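Local atomic coordinates of tapirin (Caldicellulosiruptor hydrothermalis, PDB entry 6N2C), a protein that probably binds cellulose and so helps the bacterium adhere to plant biomass, through a beta-helical C-terminal domain that also carries a zinc ion. Residues A[181-191]-A[461-469]. Numbering follows the deposited sequence.
Sequences FDFTTYGLFSS and FPTNWIRLD
Ile466 is pinned between two phenylalanines of 181-191 by CH-pi contacts. Its CG2 stands 3.6 Å from the centroid of the Phe183 ring, 5° off the ring normal, and also touches the rim of Phe189 at CE2 (3.7 Å). The extended CG1 arm, anti to the backbone N (chi1 -176°), sets CD1 over the Phe189 face, 4.1 Å from that centroid. The other face of Phe183 is covered by Tyr186, and Pro462, set by a cis peptide bond, brings CB to 3.7 Å from Phe183 CZ.

Phe183 also belongs to an aromatic cluster with Phe181, Phe461 and Trp465. Phe461 links it obliquely, CD1 against Phe181 CE1 and CZ 3.9 Å from Phe183 CZ. Phe181 turns an edge to the indole face, the six-membered ring centroids 4.8 Å apart and the planes at 58°; CD1 of Phe181 comes within 3.6 Å of CZ3 of Trp465. Asn464 CB lies over the opposite indole face, and NE1 hydrogen-bonds to OE1 of Glu572. With an alanine at position Trp465, the Phe181 edge is likely to lose its aromatic face, and Glu572 this donor.

One water accepts from Phe183 N (2.8 Å) and can donate to Trp465 O. Since no direct hydrogen bond joins the segments, attachment of the loop after helix 451-457 to strand 186-190 of the beta-helix and the turn leading into it depends on shape-fitted apolar and aromatic burial, in which Ile536 also touches Ile466.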
ATOM      1  N   PHE A 181       5.991 -16.093  -6.444  1.00 15.64           N
ATOM      2  CA  PHE A 181       5.388 -17.198  -7.182  1.00 17.04           C
ATOM      3  C   PHE A 181       5.659 -18.522  -6.536  1.00 19.52           C
ATOM      4  O   PHE A 181       5.216 -19.542  -7.076  1.00 18.48           O
ATOM      5  CB  PHE A 181       5.958 -17.229  -8.588  1.00 15.58           C
ATOM      6  CG  PHE A 181       5.777 -15.926  -9.297  1.00 16.40           C
ATOM      7  CD1 PHE A 181       4.576 -15.563  -9.833  1.00 17.61           C
ATOM      8  CD2 PHE A 181       6.825 -14.995  -9.314  1.00 18.42           C
ATOM      9  CE1 PHE A 181       4.430 -14.329 -10.424  1.00 20.61           C
ATOM     10  CE2 PHE A 181       6.682 -13.787  -9.919  1.00 18.23           C
ATOM     11  CZ  PHE A 181       5.483 -13.439 -10.468  1.00 18.64           C
ATOM     12  N   ASP A 182       6.303 -18.520  -5.381  1.00 18.57           N
ATOM     13  CA  ASP A 182       6.558 -19.720  -4.600  1.00 16.60           C
ATOM     14  C   ASP A 182       5.705 -19.761  -3.348  1.00 17.24           C
ATOM     15  O   ASP A 182       6.018 -19.112  -2.299  1.00 15.90           O
ATOM     16  CB  ASP A 182       8.022 -19.785  -4.269  1.00 16.66           C
ATOM     17  CG  ASP A 182       8.423 -21.036  -3.515  1.00 17.34           C
ATOM     18  OD1 ASP A 182       7.567 -21.705  -2.935  1.00 14.82           O
ATOM     19  OD2 ASP A 182       9.711 -21.278  -3.435  1.00 16.49           O
ATOM     20  N   PHE A 183       4.651 -20.602  -3.410  1.00 15.53           N
ATOM     21  CA  PHE A 183       3.720 -20.631  -2.274  1.00 13.24           C
ATOM     22  C   PHE A 183       4.197 -21.351  -1.054  1.00 14.73           C
ATOM     23  O   PHE A 183       3.444 -21.495  -0.078  1.00 14.95           O
ATOM     24  CB  PHE A 183       2.276 -20.912  -2.767  1.00 13.61           C
ATOM     25  CG  PHE A 183       1.699 -19.757  -3.476  1.00 13.14           C
ATOM     26  CD1 PHE A 183       1.027 -18.775  -2.747  1.00 12.83           C
ATOM     27  CD2 PHE A 183       2.016 -19.543  -4.815  1.00 13.30           C
ATOM     28  CE1 PHE A 183       0.628 -17.625  -3.391  1.00 12.99           C
ATOM     29  CE2 PHE A 183       1.576 -18.422  -5.472  1.00 14.88           C
ATOM     30  CZ  PHE A 183       0.903 -17.435  -4.679  1.00 14.21           C
ATOM     31  N   THR A 184       5.461 -21.827  -1.027  1.00 13.52           N
ATOM     32  CA  THR A 184       6.026 -22.279   0.212  1.00 13.43           C
ATOM     33  C   THR A 184       6.632 -21.094   1.053  1.00 13.77           C
ATOM     34  O   THR A 184       7.222 -21.347   2.164  1.00 16.21           O
ATOM     35  CB  THR A 184       7.165 -23.323   0.049  1.00 15.97           C
ATOM     36  OG1 THR A 184       8.296 -22.705  -0.550  1.00 14.83           O
ATOM     37  CG2 THR A 184       6.657 -24.506  -0.780  1.00 17.04           C
ATOM     38  N   THR A 185       6.505 -19.884   0.544  1.00 14.27           N
ATOM     39  CA  THR A 185       7.002 -18.661   1.229  1.00 14.70           C
ATOM     40  C   THR A 185       5.877 -17.795   1.804  1.00 16.48           C
ATOM     41  O   THR A 185       6.095 -16.643   2.131  1.00 13.68           O
ATOM     42  CB  THR A 185       7.888 -17.795   0.300  1.00 14.27           C
ATOM     43  OG1 THR A 185       7.127 -17.165  -0.718  1.00 13.23           O
ATOM     44  CG2 THR A 185       8.974 -18.672  -0.335  1.00 18.44           C
ATOM     45  N   TYR A 186       4.674 -18.360   1.852  1.00 14.58           N
ATOM     46  CA  TYR A 186       3.485 -17.629   2.342  1.00 13.10           C
ATOM     47  C   TYR A 186       3.029 -18.099   3.677  1.00 12.53           C
ATOM     48  O   TYR A 186       2.786 -19.302   3.893  1.00 16.81           O
ATOM     49  CB  TYR A 186       2.318 -17.668   1.309  1.00 12.74           C
ATOM     50  CG  TYR A 186       2.497 -16.761   0.101  1.00 11.91           C
ATOM     51  CD1 TYR A 186       3.445 -17.037  -0.861  1.00 12.88           C
ATOM     52  CD2 TYR A 186       1.669 -15.710  -0.096  1.00 12.66           C
ATOM     53  CE1 TYR A 186       3.621 -16.230  -1.970  1.00 12.97           C
ATOM     54  CE2 TYR A 186       1.761 -14.936  -1.238  1.00 12.27           C
ATOM     55  CZ  TYR A 186       2.748 -15.192  -2.165  1.00 13.49           C
ATOM     56  OH  TYR A 186       2.862 -14.400  -3.286  1.00 15.51           O
ATOM     57  N   GLY A 187       2.827 -17.175   4.610  1.00 12.78           N
ATOM     58  CA  GLY A 187       2.360 -17.518   5.902  1.00 13.39           C
ATOM     59  C   GLY A 187       0.844 -17.548   6.029  1.00 13.40           C
ATOM     60  O   GLY A 187       0.282 -18.310   6.831  1.00 14.43           O
ATOM     61  N   LEU A 188       0.191 -16.690   5.250  1.00 12.29           N
ATOM     62  CA  LEU A 188      -1.312 -16.583   5.234  1.00 14.27           C
ATOM     63  C   LEU A 188      -1.723 -16.427   3.775  1.00 12.40           C
ATOM     64  O   LEU A 188      -1.183 -15.594   3.003  1.00 13.36           O
ATOM     65  CB  LEU A 188      -1.840 -15.387   6.117  1.00 12.91           C
ATOM     66  CG  LEU A 188      -1.348 -15.391   7.540  1.00 17.57           C
ATOM     67  CD1 LEU A 188      -1.734 -14.080   8.179  1.00 21.29           C
ATOM     68  CD2 LEU A 188      -1.866 -16.534   8.341  1.00 17.99           C
ATOM     69  N   PHE A 189      -2.709 -17.254   3.370  1.00 14.09           N
ATOM     70  CA  PHE A 189      -3.266 -17.156   2.000  1.00 13.00           C
ATOM     71  C   PHE A 189      -4.742 -17.395   2.078  1.00 13.47           C
ATOM     72  O   PHE A 189      -5.171 -18.350   2.746  1.00 13.25           O
ATOM     73  CB  PHE A 189      -2.666 -18.235   1.178  1.00 14.31           C
ATOM     74  CG  PHE A 189      -3.170 -18.296  -0.196  1.00 14.25           C
ATOM     75  CD1 PHE A 189      -4.412 -18.909  -0.454  1.00 15.93           C
ATOM     76  CD2 PHE A 189      -2.419 -17.881  -1.263  1.00 14.12           C
ATOM     77  CE1 PHE A 189      -4.873 -19.053  -1.793  1.00 14.84           C
ATOM     78  CE2 PHE A 189      -2.903 -17.990  -2.599  1.00 15.43           C
ATOM     79  CZ  PHE A 189      -4.143 -18.510  -2.851  1.00 17.27           C
ATOM     80  N   SER A 190      -5.520 -16.538   1.399  1.00 13.57           N
ATOM     81  CA  SER A 190      -6.941 -16.861   1.250  1.00 13.71           C
ATOM     82  C   SER A 190      -7.391 -16.540  -0.155  1.00 14.06           C
ATOM     83  O   SER A 190      -7.038 -15.471  -0.646  1.00 12.82           O
ATOM     84  CB  SER A 190      -7.791 -16.072   2.252  1.00 15.13           C
ATOM     85  OG  SER A 190      -9.201 -16.329   2.013  1.00 15.91           O
ATOM     86  N   SER A 191      -8.199 -17.430  -0.764  1.00 13.11           N
ATOM     87  CA  SER A 191      -8.874 -17.089  -1.978  1.00 16.50           C
ATOM     88  C   SER A 191     -10.126 -16.295  -1.771  1.00 17.63           C
ATOM     89  O   SER A 191     -10.800 -16.024  -2.778  1.00 17.25           O
ATOM     90  CB  SER A 191      -9.185 -18.278  -2.815  1.00 18.53           C
ATOM     91  OG  SER A 191      -8.068 -19.033  -3.097  1.00 22.77           O
ATOM     92  N   PHE A 461      -1.961 -15.448 -12.120  1.00 19.34           N
ATOM     93  CA  PHE A 461      -1.584 -15.376 -10.694  1.00 19.15           C
ATOM     94  C   PHE A 461      -2.777 -15.372  -9.817  1.00 16.34           C
ATOM     95  O   PHE A 461      -3.639 -14.506  -9.960  1.00 18.00           O
ATOM     96  CB  PHE A 461      -0.743 -14.104 -10.441  1.00 18.69           C
ATOM     97  CG  PHE A 461      -0.216 -14.039  -9.049  1.00 17.56           C
ATOM     98  CD1 PHE A 461       0.986 -14.677  -8.699  1.00 16.80           C
ATOM     99  CD2 PHE A 461      -0.892 -13.324  -8.060  1.00 16.29           C
ATOM    100  CE1 PHE A 461       1.439 -14.643  -7.413  1.00 17.68           C
ATOM    101  CE2 PHE A 461      -0.378 -13.266  -6.773  1.00 15.34           C
ATOM    102  CZ  PHE A 461       0.764 -13.911  -6.419  1.00 15.93           C
ATOM    103  N   PRO A 462      -2.870 -16.261  -8.845  1.00 15.07           N
ATOM    104  CA  PRO A 462      -1.823 -17.154  -8.336  1.00 13.72           C
ATOM    105  C   PRO A 462      -1.955 -18.616  -8.817  1.00 14.77           C
ATOM    106  O   PRO A 462      -1.149 -19.492  -8.430  1.00 15.05           O
ATOM    107  CB  PRO A 462      -2.061 -17.042  -6.855  1.00 13.50           C
ATOM    108  CG  PRO A 462      -3.565 -16.991  -6.719  1.00 15.78           C
ATOM    109  CD  PRO A 462      -3.949 -16.090  -7.871  1.00 14.42           C
ATOM    110  N   THR A 463      -3.016 -18.886  -9.578  1.00 16.27           N
ATOM    111  CA  THR A 463      -3.319 -20.313  -9.818  1.00 16.27           C
ATOM    112  C   THR A 463      -2.358 -21.115 -10.696  1.00 18.56           C
ATOM    113  O   THR A 463      -2.470 -22.348 -10.674  1.00 21.43           O
ATOM    114  CB  THR A 463      -4.777 -20.540 -10.348  1.00 17.80           C
ATOM    115  OG1 THR A 463      -4.907 -19.935 -11.613  1.00 23.59           O
ATOM    116  CG2 THR A 463      -5.792 -20.020  -9.410  1.00 19.73           C
ATOM    117  N   ASN A 464      -1.436 -20.510 -11.462  1.00 18.95           N
ATOM    118  CA  ASN A 464      -0.406 -21.267 -12.056  1.00 20.00           C
ATOM    119  C   ASN A 464       0.422 -22.019 -11.030  1.00 21.47           C
ATOM    120  O   ASN A 464       0.957 -23.088 -11.327  1.00 21.05           O
ATOM    121  CB  ASN A 464       0.555 -20.403 -12.914  1.00 20.35           C
ATOM    122  CG  ASN A 464       0.099 -20.263 -14.341  1.00 22.85           C
ATOM    123  OD1 ASN A 464      -1.111 -20.184 -14.642  1.00 21.68           O
ATOM    124  ND2 ASN A 464       1.128 -20.050 -15.267  1.00 23.11           N
ATOM    125  N   TRP A 465       0.553 -21.475  -9.803  1.00 18.23           N
ATOM    126  CA  TRP A 465       1.430 -21.983  -8.770  1.00 16.04           C
ATOM    127  C   TRP A 465       0.779 -22.548  -7.493  1.00 16.66           C
ATOM    128  O   TRP A 465       1.420 -23.247  -6.672  1.00 17.28           O
ATOM    129  CB  TRP A 465       2.452 -20.836  -8.424  1.00 16.91           C
ATOM    130  CG  TRP A 465       3.201 -20.405  -9.617  1.00 16.66           C
ATOM    131  CD1 TRP A 465       4.249 -21.012 -10.169  1.00 17.45           C
ATOM    132  CD2 TRP A 465       2.890 -19.260 -10.473  1.00 16.25           C
ATOM    133  NE1 TRP A 465       4.651 -20.310 -11.291  1.00 18.14           N
ATOM    134  CE2 TRP A 465       3.829 -19.240 -11.495  1.00 17.22           C
ATOM    135  CE3 TRP A 465       1.907 -18.267 -10.444  1.00 16.70           C
ATOM    136  CZ2 TRP A 465       3.839 -18.259 -12.489  1.00 18.93           C
ATOM    137  CZ3 TRP A 465       1.869 -17.314 -11.417  1.00 18.91           C
ATOM    138  CH2 TRP A 465       2.824 -17.328 -12.464  1.00 17.38           C
ATOM    139  N   ILE A 466      -0.473 -22.251  -7.265  1.00 15.59           N
ATOM    140  CA  ILE A 466      -1.171 -22.743  -6.115  1.00 13.61           C
ATOM    141  C   ILE A 466      -2.582 -23.084  -6.539  1.00 13.27           C
ATOM    142  O   ILE A 466      -3.355 -22.241  -7.005  1.00 13.49           O
ATOM    143  CB  ILE A 466      -1.125 -21.818  -4.832  1.00 13.80           C
ATOM    144  CG1 ILE A 466      -1.807 -22.501  -3.692  1.00 14.70           C
ATOM    145  CG2 ILE A 466      -1.674 -20.434  -5.078  1.00 15.01           C
ATOM    146  CD1 ILE A 466      -1.656 -21.917  -2.309  1.00 14.53           C
ATOM    147  N   ARG A 467      -2.987 -24.324  -6.261  1.00 13.03           N
ATOM    148  CA  ARG A 467      -4.229 -24.895  -6.875  1.00 14.98           C
ATOM    149  C   ARG A 467      -4.951 -25.642  -5.782  1.00 13.59           C
ATOM    150  O   ARG A 467      -4.849 -26.902  -5.704  1.00 18.29           O
ATOM    151  CB  ARG A 467      -3.871 -25.840  -8.020  1.00 15.31           C
ATOM    152  CG  ARG A 467      -3.189 -25.071  -9.117  1.00 17.52           C
ATOM    153  CD  ARG A 467      -2.842 -25.898 -10.313  1.00 19.27           C
ATOM    154  NE  ARG A 467      -2.015 -25.165 -11.201  1.00 19.15           N
ATOM    155  CZ  ARG A 467      -1.416 -25.690 -12.269  1.00 20.38           C
ATOM    156  NH1 ARG A 467      -1.730 -26.938 -12.695  1.00 20.28           N
ATOM    157  NH2 ARG A 467      -0.513 -24.972 -12.933  1.00 21.20           N
ATOM    158  N   LEU A 468      -5.728 -24.924  -4.972  1.00 12.25           N
ATOM    159  CA  LEU A 468      -6.404 -25.571  -3.873  1.00 14.61           C
ATOM    160  C   LEU A 468      -7.478 -26.552  -4.339  1.00 16.30           C
ATOM    161  O   LEU A 468      -7.840 -27.471  -3.625  1.00 16.75           O
ATOM    162  CB  LEU A 468      -6.880 -24.587  -2.828  1.00 16.16           C
ATOM    163  CG  LEU A 468      -5.754 -23.741  -2.212  1.00 14.98           C
ATOM    164  CD1 LEU A 468      -6.310 -22.674  -1.256  1.00 18.26           C
ATOM    165  CD2 LEU A 468      -4.658 -24.587  -1.591  1.00 16.82           C
ATOM    166  N   ASP A 469      -7.953 -26.397  -5.577  1.00 18.93           N
ATOM    167  CA  ASP A 469      -8.904 -27.369  -6.137  1.00 18.89           C
ATOM    168  C   ASP A 469      -8.277 -28.699  -6.432  1.00 19.89           C
ATOM    169  O   ASP A 469      -9.033 -29.649  -6.741  1.00 19.32           O
ATOM    170  CB  ASP A 469      -9.572 -26.813  -7.396  1.00 23.28           C
ATOM    171  CG  ASP A 469     -10.642 -25.749  -7.083  1.00 28.71           C
ATOM    172  OD1 ASP A 469     -11.075 -25.584  -5.924  1.00 30.82           O
ATOM    173  OD2 ASP A 469     -11.106 -25.130  -8.029  1.00 39.64           O
TER
HETATM  174  O   HOH W   1       4.187 -22.332  -5.543  0.91 25.28           O